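Local coordinates for protein GMP reductase (Trypanosoma brucei brucei, PDB 6JIG) that probably catalyses the NADPH-dependent reductive deamination of GMP to IMP, and also binds guanine nucleotides at a regulatory pair of CBS modules, at residues G73-F78 and A86-V91; N290-E295 and L331-A336; H24-S29 and Q467-F472; K273-K276 and R280-S283; N53-C58 and F404-S409. The protein carries 1 engineered substitution. All coordinates share one frame; numbering follows the deposited sequence.

Contact 1. Residues G73-F78 and A86-V91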
# COMPACT_ATOMS: atom_id res chain seq x y z
N GLY A 73 -32.27 -17.79 -19.13
CA GLY A 73 -31.19 -18.41 -18.39
C GLY A 73 -31.00 -19.84 -18.86
O GLY A 73 -31.96 -20.49 -19.29
N ILE A 74 -29.76 -20.32 -18.80
CA ILE A 74 -29.42 -21.71 -19.09
C ILE A 74 -29.08 -22.39 -17.77
O ILE A 74 -28.06 -22.08 -17.14
CB ILE A 74 -28.26 -21.85 -20.08
CG1 ILE A 74 -28.51 -21.05 -21.36
CG2 ILE A 74 -28.01 -23.32 -20.41
CD1 ILE A 74 -29.82 -21.39 -22.09
N LEU A 75 -29.92 -23.34 -17.35
CA LEU A 75 -29.70 -24.07 -16.10
C LEU A 75 -28.45 -24.95 -16.19
O LEU A 75 -28.30 -25.74 -17.12
CB LEU A 75 -30.92 -24.94 -15.79
CG LEU A 75 -32.21 -24.18 -15.53
CD1 LEU A 75 -33.40 -25.16 -15.41
CD2 LEU A 75 -32.11 -23.30 -14.29
N HIS A 76 -27.58 -24.83 -15.19
CA HIS A 76 -26.32 -25.56 -15.21
C HIS A 76 -26.56 -27.04 -14.90
O HIS A 76 -27.60 -27.43 -14.34
CB HIS A 76 -25.33 -24.95 -14.23
CG HIS A 76 -25.64 -25.25 -12.80
ND1 HIS A 76 -25.18 -26.38 -12.16
CD2 HIS A 76 -26.36 -24.57 -11.87
CE1 HIS A 76 -25.61 -26.39 -10.91
NE2 HIS A 76 -26.33 -25.30 -10.71
N ARG A 77 -25.59 -27.88 -15.27
CA ARG A 77 -25.70 -29.33 -15.17
C ARG A 77 -24.82 -29.92 -14.07
O ARG A 77 -24.66 -31.14 -14.00
CB ARG A 77 -25.34 -29.97 -16.51
CG ARG A 77 -23.84 -29.90 -16.87
CD ARG A 77 -23.57 -30.50 -18.24
NE ARG A 77 -22.29 -30.05 -18.80
CZ ARG A 77 -21.20 -30.81 -18.85
NH1 ARG A 77 -21.23 -32.04 -18.37
NH2 ARG A 77 -20.08 -30.33 -19.39
N PHE A 78 -24.25 -29.09 -13.21
CA PHE A 78 -23.45 -29.59 -12.10
C PHE A 78 -24.36 -29.90 -10.91
O PHE A 78 -24.25 -29.36 -9.81
CB PHE A 78 -22.36 -28.59 -11.74
CG PHE A 78 -21.17 -28.64 -12.67
CD1 PHE A 78 -21.31 -29.10 -13.97
CD2 PHE A 78 -19.90 -28.25 -12.24
CE1 PHE A 78 -20.24 -29.16 -14.83
CE2 PHE A 78 -18.82 -28.31 -13.10
CZ PHE A 78 -18.99 -28.77 -14.40
N ALA A 86 -35.80 -30.61 -11.46
CA ALA A 86 -36.59 -29.93 -10.43
C ALA A 86 -36.48 -28.42 -10.56
O ALA A 86 -37.47 -27.69 -10.41
CB ALA A 86 -36.13 -30.39 -9.05
N MET A 87 -35.27 -27.91 -10.80
CA MET A 87 -35.13 -26.47 -11.04
C MET A 87 -35.96 -26.04 -12.23
O MET A 87 -36.62 -25.00 -12.21
CB MET A 87 -33.67 -26.10 -11.26
CG MET A 87 -32.79 -26.30 -10.07
SD MET A 87 -31.20 -25.51 -10.38
CE MET A 87 -30.68 -26.40 -11.82
N LEU A 88 -35.93 -26.85 -13.30
CA LEU A 88 -36.68 -26.52 -14.51
C LEU A 88 -38.18 -26.46 -14.23
O LEU A 88 -38.86 -25.51 -14.62
CB LEU A 88 -36.35 -27.55 -15.59
CG LEU A 88 -36.51 -27.00 -17.01
CD1 LEU A 88 -35.51 -27.65 -17.92
CD2 LEU A 88 -37.94 -27.25 -17.52
N ARG A 89 -38.71 -27.47 -13.52
CA ARG A 89 -40.13 -27.47 -13.20
C ARG A 89 -40.51 -26.28 -12.33
O ARG A 89 -41.62 -25.76 -12.44
CB ARG A 89 -40.51 -28.77 -12.50
CG ARG A 89 -40.60 -29.96 -13.43
CD ARG A 89 -41.15 -31.18 -12.68
NE ARG A 89 -40.14 -31.72 -11.77
CZ ARG A 89 -39.36 -32.74 -12.08
NH1 ARG A 89 -39.48 -33.34 -13.27
NH2 ARG A 89 -38.46 -33.17 -11.21
N GLU A 90 -39.61 -25.84 -11.44
CA GLU A 90 -39.92 -24.65 -10.65
C GLU A 90 -39.99 -23.41 -11.53
O GLU A 90 -40.84 -22.54 -11.31
CB GLU A 90 -38.89 -24.45 -9.54
CG GLU A 90 -39.01 -25.50 -8.43
CD GLU A 90 -38.13 -25.19 -7.23
OE1 GLU A 90 -38.02 -24.00 -6.87
OE2 GLU A 90 -37.55 -26.14 -6.67
N VAL A 91 -39.08 -23.30 -12.51
CA VAL A 91 -39.15 -22.17 -13.43
C VAL A 91 -40.48 -22.18 -14.17
O VAL A 91 -41.13 -21.14 -14.33
CB VAL A 91 -37.97 -22.21 -14.41
CG1 VAL A 91 -38.12 -21.08 -15.44
CG2 VAL A 91 -36.63 -22.06 -13.66
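The H76 imidazole lies near M87 without touching it, its NE2 4.6 Å from M87 CE. At the edge of that ring, in its plane, lies CA of F78. The F78 amide N donates to H76 ND1 over 3.1 Å, coming in 16° out of the ring plane, and the other ring nitrogen, NE2, is hydrogen-bonded to E59. The F78 ring in turn has CG of R77 at its own edge. What carries the contact, however, is aliphatic. L75 is turned at the helix, its CG beside the backbone N (chi1 -64°), and its two methyls divide the work. CD1 presses on the helix backbone at L88, 3.7 Å from L88 CA, and meets L88 CB as well; CD2 lies 4.2 Å from the M87 methyl CE. A bend at chi3 (-60°) turns that methyl back, so that it lies between L75 CD2 and the carbonyl of H76, 4.1 Å from H76 O. No hydrogen bond crosses, and the grip is van der Waals packing of a buried strand end on its helix. This is the second beta-alpha unit of the barrel: strand 72-75 runs between strands 49-51 and 232-235, with L75 reaching A63 of helix 60-68. Helix 81-93 packs on that same helix through V91 on A63 and M87 on Q60, and on helix 239-251 through L88 on L248 and A251.

Contact 2. Residues N290-E295 and L331-A336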
# COMPACT_ATOMS: atom_id res chain seq x y z
N ASN A 290 -18.18 -25.14 -26.75
CA ASN A 290 -17.80 -23.79 -27.17
C ASN A 290 -16.74 -23.83 -28.27
O ASN A 290 -15.85 -24.68 -28.27
CB ASN A 290 -17.26 -23.00 -25.98
CG ASN A 290 -18.35 -22.25 -25.24
OD1 ASN A 290 -19.50 -22.69 -25.23
ND2 ASN A 290 -18.01 -21.11 -24.65
N ILE A 291 -16.83 -22.87 -29.20
CA ILE A 291 -16.01 -22.89 -30.40
C ILE A 291 -15.44 -21.50 -30.61
O ILE A 291 -15.89 -20.52 -30.02
CB ILE A 291 -16.81 -23.32 -31.65
CG1 ILE A 291 -17.93 -22.34 -31.92
CG2 ILE A 291 -17.33 -24.77 -31.51
CD1 ILE A 291 -18.49 -22.43 -33.34
N ALA A 292 -14.46 -21.42 -31.49
CA ALA A 292 -13.85 -20.11 -31.72
C ALA A 292 -13.26 -19.98 -33.12
O ALA A 292 -12.41 -19.10 -33.30
CB ALA A 292 -12.78 -19.83 -30.66
N SER A 293 -13.65 -20.80 -34.09
CA SER A 293 -13.10 -20.74 -35.44
C SER A 293 -14.20 -20.96 -36.46
O SER A 293 -15.22 -21.58 -36.18
CB SER A 293 -11.98 -21.77 -35.66
OG SER A 293 -12.53 -23.09 -35.73
N ALA A 294 -13.95 -20.46 -37.68
CA ALA A 294 -14.89 -20.68 -38.77
C ALA A 294 -15.06 -22.16 -39.06
O ALA A 294 -16.18 -22.63 -39.31
CB ALA A 294 -14.42 -19.92 -40.01
N GLU A 295 -13.96 -22.92 -39.03
CA GLU A 295 -14.06 -24.36 -39.28
C GLU A 295 -14.92 -25.04 -38.23
O GLU A 295 -15.72 -25.93 -38.55
CB GLU A 295 -12.65 -24.96 -39.33
N LEU A 331 -13.26 -11.01 -29.74
CA LEU A 331 -13.87 -10.29 -30.85
C LEU A 331 -13.58 -10.99 -32.17
O LEU A 331 -14.48 -11.15 -33.00
CB LEU A 331 -13.40 -8.83 -30.90
CG LEU A 331 -14.16 -8.00 -31.95
CD1 LEU A 331 -15.41 -7.38 -31.33
CD2 LEU A 331 -13.28 -6.91 -32.58
N SER A 332 -12.35 -11.44 -32.36
CA SER A 332 -12.01 -12.14 -33.60
C SER A 332 -12.76 -13.46 -33.69
O SER A 332 -13.10 -13.91 -34.78
CB SER A 332 -10.50 -12.39 -33.68
OG SER A 332 -9.78 -11.17 -33.83
N ALA A 333 -12.98 -14.13 -32.55
CA ALA A 333 -13.69 -15.41 -32.58
C ALA A 333 -15.14 -15.20 -33.02
O ALA A 333 -15.67 -15.96 -33.85
CB ALA A 333 -13.65 -16.08 -31.21
N VAL A 334 -15.78 -14.16 -32.49
CA VAL A 334 -17.15 -13.83 -32.88
C VAL A 334 -17.21 -13.46 -34.36
O VAL A 334 -18.08 -13.92 -35.10
CB VAL A 334 -17.69 -12.70 -31.98
CG1 VAL A 334 -19.07 -12.19 -32.48
CG2 VAL A 334 -17.77 -13.19 -30.53
N LEU A 335 -16.28 -12.61 -34.81
CA LEU A 335 -16.27 -12.22 -36.22
C LEU A 335 -16.16 -13.44 -37.12
O LEU A 335 -16.89 -13.56 -38.11
CB LEU A 335 -15.11 -11.26 -36.50
CG LEU A 335 -15.24 -9.81 -36.03
CD1 LEU A 335 -13.88 -9.13 -36.17
CD2 LEU A 335 -16.29 -9.04 -36.82
N ALA A 336 -15.23 -14.35 -36.81
CA ALA A 336 -14.99 -15.47 -37.71
C ALA A 336 -16.15 -16.45 -37.66
O ALA A 336 -16.57 -16.97 -38.69
CB ALA A 336 -13.68 -16.18 -37.34
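A292 and A333 meet methyl to methyl, CB to CB at 3.9 Å, and this is the tight half of the contact. With nothing larger than a methyl on either side, the two backbones come within 4.8 Å, A292 CA to A333 CA. The A333 methyl also lies against the carbonyl of A292, an oxygen buried here without a hydrogen-bonding partner anywhere in the model. V312 and V328 pack on A292 and I310 packs on A333, so this end is sealed by apolar groups. Here the barrel's fifth strand, 285-291, hands over to the helix that follows it, 294-302, and the turn between them leans on helix 330-344, which follows the sixth strand. S293 is the N-cap of helix 294-302: its side chain leaves the backbone away from helix 330-344, and OG (chi1 72°) accepts from A296 N. Further on the backbones stand a little wider and A294 is partly exposed, although A336 stays buried. Their CA atoms are 5.3 Å apart, and here a methyl meets a carbonyl, A294 CB lying 3.9 Å from A336 O. The side chain of the neighbouring E295 is not modelled beyond CB. F3 of the second subunit packs on A336 and S332. At the opposite end of the turn, N290, preceded by a cis peptide bond, touches the bound GMP and donates through ND2 to D351.

Contact 3. Residues H24-S29 and Q467-F472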
# COMPACT_ATOMS: atom_id res chain seq x y z
N HIS A 24 -23.90 7.73 -39.06
CA HIS A 24 -25.08 8.57 -39.18
C HIS A 24 -26.28 7.90 -38.52
O HIS A 24 -26.64 6.77 -38.86
CB HIS A 24 -25.37 8.85 -40.65
CG HIS A 24 -26.63 9.62 -40.88
ND1 HIS A 24 -26.93 10.78 -40.19
CD2 HIS A 24 -27.68 9.39 -41.70
CE1 HIS A 24 -28.10 11.23 -40.59
NE2 HIS A 24 -28.58 10.41 -41.51
N SER A 25 -26.92 8.60 -37.59
CA SER A 25 -28.05 8.05 -36.85
C SER A 25 -29.31 8.83 -37.20
O SER A 25 -29.37 10.05 -36.99
CB SER A 25 -27.78 8.10 -35.34
OG SER A 25 -28.94 7.83 -34.59
N ARG A 26 -30.30 8.13 -37.74
CA ARG A 26 -31.63 8.70 -37.88
C ARG A 26 -32.48 8.48 -36.64
O ARG A 26 -33.64 8.89 -36.61
CB ARG A 26 -32.32 8.11 -39.12
CG ARG A 26 -32.81 6.68 -38.91
CD ARG A 26 -32.87 5.89 -40.21
NE ARG A 26 -33.52 4.59 -40.04
CZ ARG A 26 -32.91 3.51 -39.55
NH1 ARG A 26 -31.64 3.58 -39.18
NH2 ARG A 26 -33.57 2.36 -39.44
N VAL A 27 -31.90 7.84 -35.62
CA VAL A 27 -32.64 7.52 -34.40
C VAL A 27 -33.01 8.81 -33.70
O VAL A 27 -32.13 9.59 -33.30
CB VAL A 27 -31.81 6.62 -33.48
CG1 VAL A 27 -32.59 6.29 -32.22
CG2 VAL A 27 -31.34 5.34 -34.22
N THR A 28 -34.31 9.06 -33.55
CA THR A 28 -34.74 10.24 -32.81
C THR A 28 -35.13 9.91 -31.37
O THR A 28 -34.79 10.68 -30.46
CB THR A 28 -35.91 10.92 -33.53
OG1 THR A 28 -37.00 10.00 -33.67
CG2 THR A 28 -35.47 11.38 -34.91
N SER A 29 -35.80 8.79 -31.13
CA SER A 29 -36.20 8.39 -29.79
C SER A 29 -35.46 7.13 -29.36
O SER A 29 -35.28 6.20 -30.15
CB SER A 29 -37.72 8.16 -29.72
N GLN A 467 -25.75 -5.44 -36.59
CA GLN A 467 -24.75 -6.37 -37.13
C GLN A 467 -24.28 -5.93 -38.51
O GLN A 467 -23.10 -6.08 -38.84
CB GLN A 467 -25.34 -7.78 -37.17
CG GLN A 467 -25.71 -8.31 -35.79
CD GLN A 467 -26.59 -9.54 -35.87
OE1 GLN A 467 -27.28 -9.76 -36.87
NE2 GLN A 467 -26.57 -10.34 -34.82
N ARG A 468 -25.18 -5.38 -39.33
CA ARG A 468 -24.79 -5.00 -40.68
C ARG A 468 -24.03 -3.67 -40.71
O ARG A 468 -23.08 -3.52 -41.49
CB ARG A 468 -26.02 -4.90 -41.59
N ARG A 469 -24.40 -2.72 -39.86
CA ARG A 469 -23.90 -1.36 -39.98
C ARG A 469 -22.65 -1.08 -39.15
O ARG A 469 -21.92 -0.13 -39.45
CB ARG A 469 -24.99 -0.36 -39.59
CG ARG A 469 -26.03 -0.19 -40.68
CD ARG A 469 -27.29 0.53 -40.23
NE ARG A 469 -28.33 0.28 -41.24
CZ ARG A 469 -29.58 0.72 -41.18
NH1 ARG A 469 -29.99 1.45 -40.15
NH2 ARG A 469 -30.43 0.42 -42.16
N THR A 470 -22.39 -1.88 -38.12
CA THR A 470 -21.29 -1.54 -37.22
C THR A 470 -19.95 -1.63 -37.93
O THR A 470 -19.68 -2.55 -38.71
CB THR A 470 -21.31 -2.46 -35.99
OG1 THR A 470 -22.42 -2.09 -35.16
CG2 THR A 470 -20.02 -2.30 -35.16
N ARG A 471 -19.11 -0.63 -37.68
CA ARG A 471 -17.73 -0.58 -38.13
C ARG A 471 -16.86 -0.33 -36.91
O ARG A 471 -17.24 0.46 -36.04
CB ARG A 471 -17.49 0.52 -39.17
CG ARG A 471 -18.39 0.41 -40.40
CD ARG A 471 -18.03 -0.82 -41.24
NE ARG A 471 -18.83 -0.87 -42.46
CZ ARG A 471 -19.95 -1.58 -42.58
NH1 ARG A 471 -20.39 -2.32 -41.58
NH2 ARG A 471 -20.63 -1.55 -43.72
N PHE A 472 -15.72 -0.99 -36.85
CA PHE A 472 -14.82 -0.87 -35.71
C PHE A 472 -13.57 -0.08 -36.08
O PHE A 472 -13.15 -0.05 -37.25
CB PHE A 472 -14.38 -2.25 -35.20
CG PHE A 472 -15.51 -3.07 -34.61
CD1 PHE A 472 -16.05 -2.74 -33.38
CD2 PHE A 472 -15.99 -4.18 -35.28
CE1 PHE A 472 -17.07 -3.50 -32.83
CE2 PHE A 472 -17.01 -4.95 -34.74
CZ PHE A 472 -17.55 -4.61 -33.51
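R469 NH1 sits in the middle of a small polar cluster: it makes a salt bridge to E465 OE1, donates to G459 O, and lies 2.9 Å from R26 NH1. Those last are two donors, not a hydrogen bond, and so short a separation makes the exact placing of the groups doubtful. R26 NH2 makes a salt bridge to the same carboxylate oxygen, which probably accounts for the two arginines lying so close. Both chains are extended from CG to NE and cross at about a right angle, with the guanidinium planes 72° apart. R26 NH1 meets the R469 group at its edge, near its plane. Behind R26, S25 OG accepts from V27 N at 3.1 Å, an ST turn in the loop 24-29. Behind R469, helix 463-469 ends, and R471 NH1 donates to R468 O in the last turn and to T470 O just past it. The contact joins the loop after strand 18-20 to the end of this helix, away from the nucleotide sites, while D266 of the second subunit packs on R26. Chemically, E465 probably offsets the two like charges, holding the segments through a third residue rather than by direct attraction.

Contact 4. Residues K273-K276 and R280-S283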
# COMPACT_ATOMS: atom_id res chain seq x y z
N LYS A 273 -25.42 -34.72 -33.05
CA LYS A 273 -26.07 -35.66 -33.96
C LYS A 273 -27.02 -36.59 -33.21
O LYS A 273 -28.12 -36.87 -33.69
CB LYS A 273 -25.02 -36.47 -34.72
CG LYS A 273 -24.31 -35.68 -35.83
CD LYS A 273 -23.27 -36.54 -36.53
CE LYS A 273 -22.65 -35.82 -37.73
NZ LYS A 273 -21.42 -36.50 -38.25
N ARG A 274 -26.60 -37.07 -32.04
CA ARG A 274 -27.46 -37.95 -31.25
C ARG A 274 -28.72 -37.23 -30.80
O ARG A 274 -29.82 -37.81 -30.83
CB ARG A 274 -26.69 -38.47 -30.04
CG ARG A 274 -27.38 -39.59 -29.29
CD ARG A 274 -26.35 -40.53 -28.64
NE ARG A 274 -25.31 -39.77 -27.95
CZ ARG A 274 -24.03 -39.72 -28.32
NH1 ARG A 274 -23.60 -40.40 -29.39
NH2 ARG A 274 -23.17 -38.98 -27.62
N LEU A 275 -28.59 -35.97 -30.38
CA LEU A 275 -29.75 -35.22 -29.91
C LEU A 275 -30.72 -34.91 -31.04
O LEU A 275 -31.94 -34.95 -30.84
CB LEU A 275 -29.28 -33.93 -29.22
CG LEU A 275 -28.56 -34.17 -27.90
CD1 LEU A 275 -27.85 -32.90 -27.46
CD2 LEU A 275 -29.53 -34.64 -26.82
N LYS A 276 -30.20 -34.59 -32.23
CA LYS A 276 -31.10 -34.35 -33.35
C LYS A 276 -31.70 -35.66 -33.86
O LYS A 276 -32.77 -35.64 -34.47
CB LYS A 276 -30.38 -33.63 -34.50
CG LYS A 276 -29.77 -32.25 -34.15
CD LYS A 276 -30.84 -31.20 -33.83
CE LYS A 276 -31.31 -30.45 -35.06
NZ LYS A 276 -32.43 -29.55 -34.71
N ARG A 280 -37.08 -38.02 -28.79
CA ARG A 280 -37.29 -37.57 -27.42
C ARG A 280 -36.56 -36.26 -27.12
O ARG A 280 -36.93 -35.56 -26.17
CB ARG A 280 -36.84 -38.65 -26.45
CG ARG A 280 -37.68 -39.94 -26.55
CD ARG A 280 -37.07 -41.07 -25.76
NE ARG A 280 -35.80 -41.52 -26.32
CZ ARG A 280 -35.03 -42.45 -25.77
NH1 ARG A 280 -35.41 -43.03 -24.64
NH2 ARG A 280 -33.89 -42.80 -26.34
N THR A 281 -35.54 -35.91 -27.90
CA THR A 281 -34.83 -34.65 -27.72
C THR A 281 -34.89 -33.71 -28.92
O THR A 281 -34.63 -32.51 -28.75
CB THR A 281 -33.36 -34.91 -27.37
OG1 THR A 281 -32.81 -35.86 -28.29
CG2 THR A 281 -33.24 -35.49 -25.97
N ALA A 282 -35.23 -34.21 -30.11
CA ALA A 282 -35.21 -33.38 -31.31
C ALA A 282 -36.38 -32.42 -31.39
O ALA A 282 -36.44 -31.61 -32.33
CB ALA A 282 -35.18 -34.26 -32.56
N SER A 283 -37.29 -32.46 -30.42
CA SER A 283 -38.38 -31.51 -30.38
C SER A 283 -37.94 -30.12 -29.93
O SER A 283 -38.76 -29.20 -30.00
CB SER A 283 -39.48 -32.00 -29.45
OG SER A 283 -38.93 -32.32 -28.17
O HOH W 1 -34.05 -30.21 -32.54
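As helix 266-277 ends, the chain doubles back on its last turn, bringing the CA atoms of T281 and A282 to 5.6 Å and 4.7 Å from those of L275 and K276 respectively. This is the alpha-to-beta connection of a barrel unit, the short loop that leads from helix 266-277 into strand 285-291. Its central bond runs from the T281 hydroxyl to the helix: OG1 donates to L275 O at 2.8 Å, in the carbonyl plane and on a lone pair, with a C=O...donor angle of 117°. A chi1 of 48° tucks OG1 between the backbone N and carbonyl carbon of T281, facing the helix end. OG1 also makes a weak hydrogen bond to D278 O inside the loop. Bonded at OG1, T281 still offers carbon to the helix, since its CG2 lies 3.9 Å from L275 CD2, and the two side chains cross at about a right angle. Beyond this, M242 and A245 of helix 239-251 pack on T281 and L275 respectively. A282 packs its methyl on the helix end from the other side of the bond, CB lying 3.4 Å from K276 O. Its amide N, although near L275 O, is too badly angled to bond. The outer side is polar. K276 points away from the loop at CB, but successive bends at its first three torsions curl the chain round, and NZ makes a salt bridge to D306. A single water closes the gap, accepting from K276 NZ at 2.8 Å and donating to A282 O, also at 2.8 Å.

Contact 5. Residues N53-C58 and F404-S409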
# COMPACT_ATOMS: atom_id res chain seq x y z
N ASN A 53 -24.80 -20.71 -17.77
CA ASN A 53 -24.95 -22.00 -17.08
C ASN A 53 -23.72 -22.26 -16.20
O ASN A 53 -22.88 -23.12 -16.47
CB ASN A 53 -25.15 -23.13 -18.09
CG ASN A 53 -24.14 -23.10 -19.23
OD1 ASN A 53 -23.92 -22.06 -19.86
ND2 ASN A 53 -23.51 -24.24 -19.50
N MET A 54 -23.63 -21.47 -15.14
CA MET A 54 -22.64 -21.63 -14.08
C MET A 54 -23.37 -21.84 -12.77
O MET A 54 -24.44 -21.26 -12.55
CB MET A 54 -21.74 -20.40 -13.99
CG MET A 54 -20.86 -20.24 -15.21
SD MET A 54 -20.01 -18.64 -15.18
CE MET A 54 -19.10 -18.83 -13.64
N ASP A 55 -22.79 -22.66 -11.89
CA ASP A 55 -23.50 -22.94 -10.65
C ASP A 55 -23.42 -21.80 -9.65
O ASP A 55 -24.01 -21.92 -8.57
CB ASP A 55 -23.02 -24.26 -10.03
CG ASP A 55 -21.57 -24.24 -9.53
OD1 ASP A 55 -20.86 -23.22 -9.69
OD2 ASP A 55 -21.15 -25.28 -8.96
N THR A 56 -22.77 -20.69 -9.99
CA THR A 56 -22.85 -19.46 -9.21
C THR A 56 -23.64 -18.37 -9.92
O THR A 56 -23.68 -17.23 -9.44
CB THR A 56 -21.44 -18.95 -8.87
OG1 THR A 56 -20.69 -18.77 -10.08
CG2 THR A 56 -20.71 -19.94 -7.98
N VAL A 57 -24.28 -18.68 -11.04
CA VAL A 57 -25.01 -17.66 -11.78
C VAL A 57 -26.48 -18.04 -11.97
O VAL A 57 -27.38 -17.28 -11.59
CB VAL A 57 -24.34 -17.37 -13.14
CG1 VAL A 57 -25.19 -16.41 -13.94
CG2 VAL A 57 -22.93 -16.77 -12.94
N CYS A 58 -26.75 -19.21 -12.55
CA CYS A 58 -28.11 -19.51 -13.02
C CYS A 58 -28.68 -20.79 -12.40
O CYS A 58 -28.40 -21.90 -12.88
CB CYS A 58 -28.15 -19.59 -14.54
SG CYS A 58 -29.89 -19.71 -15.17
N PHE A 404 -11.73 -26.39 -9.06
CA PHE A 404 -11.89 -27.40 -8.01
C PHE A 404 -13.23 -27.24 -7.29
O PHE A 404 -13.91 -28.24 -7.02
CB PHE A 404 -10.73 -27.31 -7.02
CG PHE A 404 -9.51 -28.07 -7.45
CD1 PHE A 404 -9.61 -29.34 -7.99
CD2 PHE A 404 -8.25 -27.50 -7.33
CE1 PHE A 404 -8.48 -30.04 -8.39
CE2 PHE A 404 -7.11 -28.19 -7.73
CZ PHE A 404 -7.23 -29.46 -8.26
N GLY A 405 -13.62 -26.00 -6.98
CA GLY A 405 -14.81 -25.79 -6.16
C GLY A 405 -16.07 -26.32 -6.81
O GLY A 405 -16.86 -27.04 -6.17
N ALA A 406 -16.28 -25.99 -8.08
CA ALA A 406 -17.48 -26.44 -8.78
C ALA A 406 -17.49 -27.96 -8.98
O ALA A 406 -18.56 -28.57 -9.01
CB ALA A 406 -17.61 -25.73 -10.13
N ASN A 407 -16.31 -28.58 -9.10
CA ASN A 407 -16.28 -30.01 -9.41
C ASN A 407 -16.46 -30.88 -8.17
O ASN A 407 -17.04 -31.97 -8.26
CB ASN A 407 -14.97 -30.36 -10.12
CG ASN A 407 -15.10 -30.25 -11.63
OD1 ASN A 407 -15.65 -31.14 -12.28
ND2 ASN A 407 -14.60 -29.15 -12.20
N LEU A 408 -15.97 -30.43 -7.00
CA LEU A 408 -16.28 -31.13 -5.76
C LEU A 408 -17.75 -30.99 -5.41
O LEU A 408 -18.36 -31.93 -4.88
CB LEU A 408 -15.40 -30.61 -4.62
N SER A 409 -18.34 -29.83 -5.70
CA SER A 409 -19.77 -29.64 -5.49
C SER A 409 -20.60 -30.48 -6.45
O SER A 409 -21.69 -30.95 -6.08
CB SER A 409 -20.12 -28.15 -5.64
OG SER A 409 -21.51 -27.94 -5.72
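D55 accounts for most of the buried surface, and it buries it against A406. D55 turns its CB toward the helix, and with chi1 at 66° and chi2 close to zero the carboxylate meets the A406 methyl with both oxygens, OD2 at 3.8 Å from A406 CB and OD1 at 4.1 Å. OD2 also reaches the helix backbone, 3.9 Å from A406 CA. S409, one turn further along, adds the small third share: its OG lies 4.2 Å from D55 OD2, too long for a hydrogen bond. The carboxylate therefore rests on the helix without bonding to it. Its charge is answered by R399, whose NH2 makes a salt bridge to OD2, and R399 in turn lies against A406 and S409. One arginine thus bridges the loop and the helix where D55 itself only packs. The loop holds D55 in a compact turn, with M54 O accepting from V57 N at 3.0 Å and C58 N at 3.1 Å. M54 touches the bound GMP, and D55 packs on M401, which binds the same nucleotide, so the contact flanks the active-site pocket. In the fold, segment 53-58 links the first barrel strand, 49-51, to helix 60-68, while helix 404-414 follows strand 393-399 in the elaboration after the eighth barrel strand, where F78 from the second strand's loop also packs against it.

In the fold
Contacts 1, 2 and 4 belong to the beta-alpha framework of the barrel. The first two are buried and chiefly apolar, a leucine and methionine grip in one and bare alanine methyls in the other; contact 4 is partly buried and adds a hydroxyl bond and a bridging water. Contact 5 is buried too, but sets a charged carboxylate against alanine. It touches contact 1, H76 lying on D55 and F78 on A406, so the loops after the first two strands and helix 404-414 pack together beside the GMP pocket. Contact 3 is the surface outlier, built from charge, its chain loop enclosing the other four. It touches contact 2 through F472 on L331, and both reach the second subunit.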